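Local coordinates for protein salicylate 5-hydroxylase, large oxygenase component (Ralstonia sp., PDB 7C8Z) that catalyses, as the oxygenase component of a multicomponent iron-sulfur enzyme system, the NADH- and O2-dependent 5-hydroxylation of salicylate to gentisate, at residues Arg224-Gly229 / Ser351-Trp356. Sequence-based numbering, arbitrary orientation.
Sequences RQRIPG and SFDFVW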
loop_
_atom_site.group_PDB
_atom_site.type_symbol
_atom_site.label_atom_id
_atom_site.label_comp_id
_atom_site.label_asym_id
_atom_site.label_seq_id
_atom_site.Cartn_x
_atom_site.Cartn_y
_atom_site.Cartn_z
ATOM N N ARG A 224 13.482 10.719 -10.425
ATOM C CA ARG A 224 13.456 10.043 -9.135
ATOM C C ARG A 224 12.912 8.635 -9.296
ATOM O O ARG A 224 11.944 8.413 -10.030
ATOM C CB ARG A 224 12.602 10.808 -8.109
ATOM C CG ARG A 224 12.880 12.307 -8.028
ATOM C CD ARG A 224 11.942 13.009 -7.056
ATOM N NE ARG A 224 12.671 13.444 -5.872
ATOM C CZ ARG A 224 13.180 14.660 -5.722
ATOM N NH1 ARG A 224 13.028 15.566 -6.677
ATOM N NH2 ARG A 224 13.845 14.967 -4.619
ATOM N N GLN A 225 13.526 7.687 -8.591
ATOM C CA GLN A 225 13.038 6.317 -8.641
ATOM C C GLN A 225 13.237 5.632 -7.299
ATOM O O GLN A 225 14.266 5.805 -6.646
ATOM C CB GLN A 225 13.742 5.525 -9.744
ATOM C CG GLN A 225 15.253 5.585 -9.685
ATOM C CD GLN A 225 15.899 4.775 -10.793
ATOM O OE1 GLN A 225 16.920 5.173 -11.359
ATOM N NE2 GLN A 225 15.299 3.632 -11.115
ATOM N N ARG A 226 12.256 4.838 -6.904
ATOM C CA ARG A 226 12.343 4.017 -5.703
ATOM C C ARG A 226 12.688 2.603 -6.151
ATOM O O ARG A 226 11.896 1.958 -6.848
ATOM C CB ARG A 226 11.026 4.053 -4.929
ATOM C CG ARG A 226 10.971 3.137 -3.719
ATOM C CD ARG A 226 10.009 3.694 -2.685
ATOM N NE ARG A 226 10.387 5.051 -2.298
ATOM C CZ ARG A 226 9.522 5.994 -1.949
ATOM N NH1 ARG A 226 8.225 5.731 -1.942
ATOM N NH2 ARG A 226 9.953 7.201 -1.616
ATOM N N ILE A 227 13.872 2.131 -5.777
ATOM C CA ILE A 227 14.367 0.819 -6.181
ATOM C C ILE A 227 14.324 -0.088 -4.956
ATOM O O ILE A 227 15.026 0.177 -3.971
ATOM C CB ILE A 227 15.789 0.901 -6.762
ATOM C CG1 ILE A 227 15.850 1.958 -7.865
ATOM C CG2 ILE A 227 16.218 -0.451 -7.311
ATOM C CD1 ILE A 227 17.205 2.101 -8.497
ATOM N N PRO A 228 13.537 -1.158 -4.974
ATOM C CA PRO A 228 13.387 -2.040 -3.801
ATOM C C PRO A 228 14.525 -3.047 -3.660
ATOM O O PRO A 228 14.331 -4.266 -3.750
ATOM C CB PRO A 228 12.034 -2.719 -4.068
ATOM C CG PRO A 228 11.450 -2.044 -5.280
ATOM C CD PRO A 228 12.581 -1.485 -6.039
ATOM N N GLY A 229 15.743 -2.529 -3.448
ATOM C CA GLY A 229 16.888 -3.363 -3.151
ATOM C C GLY A 229 17.795 -2.680 -2.147
ATOM O O GLY A 229 17.681 -1.475 -1.903
ATOM N N SER A 351 15.301 -1.346 0.412
ATOM C CA SER A 351 14.856 -0.344 -0.550
ATOM C C SER A 351 15.731 0.895 -0.450
ATOM O O SER A 351 16.337 1.168 0.589
ATOM C CB SER A 351 13.388 0.036 -0.332
ATOM O OG SER A 351 13.042 1.158 -1.126
ATOM N N PHE A 352 15.779 1.648 -1.546
ATOM C CA PHE A 352 16.445 2.941 -1.522
ATOM C C PHE A 352 15.858 3.823 -2.611
ATOM O O PHE A 352 15.470 3.342 -3.680
ATOM C CB PHE A 352 17.969 2.816 -1.691
ATOM C CG PHE A 352 18.413 2.412 -3.076
ATOM C CD1 PHE A 352 18.539 1.071 -3.418
ATOM C CD2 PHE A 352 18.737 3.373 -4.028
ATOM C CE1 PHE A 352 18.961 0.696 -4.686
ATOM C CE2 PHE A 352 19.158 3.007 -5.295
ATOM C CZ PHE A 352 19.270 1.665 -5.625
ATOM N N ASP A 353 15.794 5.119 -2.322
ATOM C CA ASP A 353 15.430 6.120 -3.310
ATOM C C ASP A 353 16.678 6.593 -4.047
ATOM O O ASP A 353 17.785 6.609 -3.499
ATOM C CB ASP A 353 14.727 7.307 -2.648
ATOM C CG ASP A 353 13.329 6.961 -2.139
ATOM O OD1 ASP A 353 12.787 5.893 -2.505
ATOM O OD2 ASP A 353 12.767 7.768 -1.369
ATOM N N PHE A 354 16.484 6.985 -5.299
ATOM C CA PHE A 354 17.581 7.297 -6.206
ATOM C C PHE A 354 17.181 8.550 -6.966
ATOM O O PHE A 354 16.216 8.526 -7.743
ATOM C CB PHE A 354 17.856 6.138 -7.160
ATOM C CG PHE A 354 19.272 6.077 -7.664
ATOM C CD1 PHE A 354 20.343 6.215 -6.794
ATOM C CD2 PHE A 354 19.527 5.855 -9.007
ATOM C CE1 PHE A 354 21.646 6.149 -7.259
ATOM C CE2 PHE A 354 20.823 5.787 -9.477
ATOM C CZ PHE A 354 21.887 5.928 -8.600
ATOM N N VAL A 355 17.905 9.637 -6.727
ATOM C CA VAL A 355 17.566 10.942 -7.279
ATOM C C VAL A 355 18.645 11.354 -8.268
ATOM O O VAL A 355 19.803 11.556 -7.887
ATOM C CB VAL A 355 17.407 11.993 -6.174
ATOM C CG1 VAL A 355 17.045 13.341 -6.782
ATOM C CG2 VAL A 355 16.356 11.534 -5.177
ATOM N N TRP A 356 18.264 11.481 -9.533
ATOM C CA TRP A 356 19.153 11.950 -10.583
ATOM C C TRP A 356 18.978 13.456 -10.713
ATOM O O TRP A 356 17.870 13.932 -10.986
ATOM C CB TRP A 356 18.838 11.280 -11.921
ATOM C CG TRP A 356 18.745 9.774 -11.917
ATOM C CD1 TRP A 356 17.918 8.996 -11.156
ATOM C CD2 TRP A 356 19.483 8.874 -12.752
ATOM N NE1 TRP A 356 18.107 7.668 -11.455
ATOM C CE2 TRP A 356 19.065 7.566 -12.431
ATOM C CE3 TRP A 356 20.464 9.047 -13.734
ATOM C CZ2 TRP A 356 19.598 6.439 -13.053
ATOM C CZ3 TRP A 356 20.987 7.925 -14.353
ATOM C CH2 TRP A 356 20.554 6.640 -14.009
#
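With CG wedged between its backbone N and carbonyl carbon (chi1 52°) and the chain extended beyond, Q225 reaches past F354 to W356; R226, its CG anti to the backbone N (chi1 175°), bends at chi3 to lie alongside D353. Both pairs join neighbouring antiparallel strands in the catalytic-domain sheet of this Rieske-type oxygenase. Hydrogen-bonded pairs Q225-F354 and I227-F352 establish the register, with F354 N to Q225 O at 2.9 Å and I227 N to F352 O also at 2.9 Å. On the face bearing R226 and D353, the salt bridge is bidentate and side-on: NE meets the syn lone pair of D353 OD1 at 2.6 Å, while NH2 donates to OD2 at 2.9 Å; the two planes differ by only 24°. Another protein chain supplies an acidic partner to R226 NH1, tying the strand pair into the subunit interface. On the opposite face I227 CB sits over the F352 ring, 4.0 Å from its centroid, in a CH-pi contact, and M234 of helix 232-238 touches both residues. W356 approaches the iron site, its side chain about 6 Å from that of the iron ligand D389. W356 NE1 donates to an in-plane lone pair of Q225 OE1, 2.8 Å away.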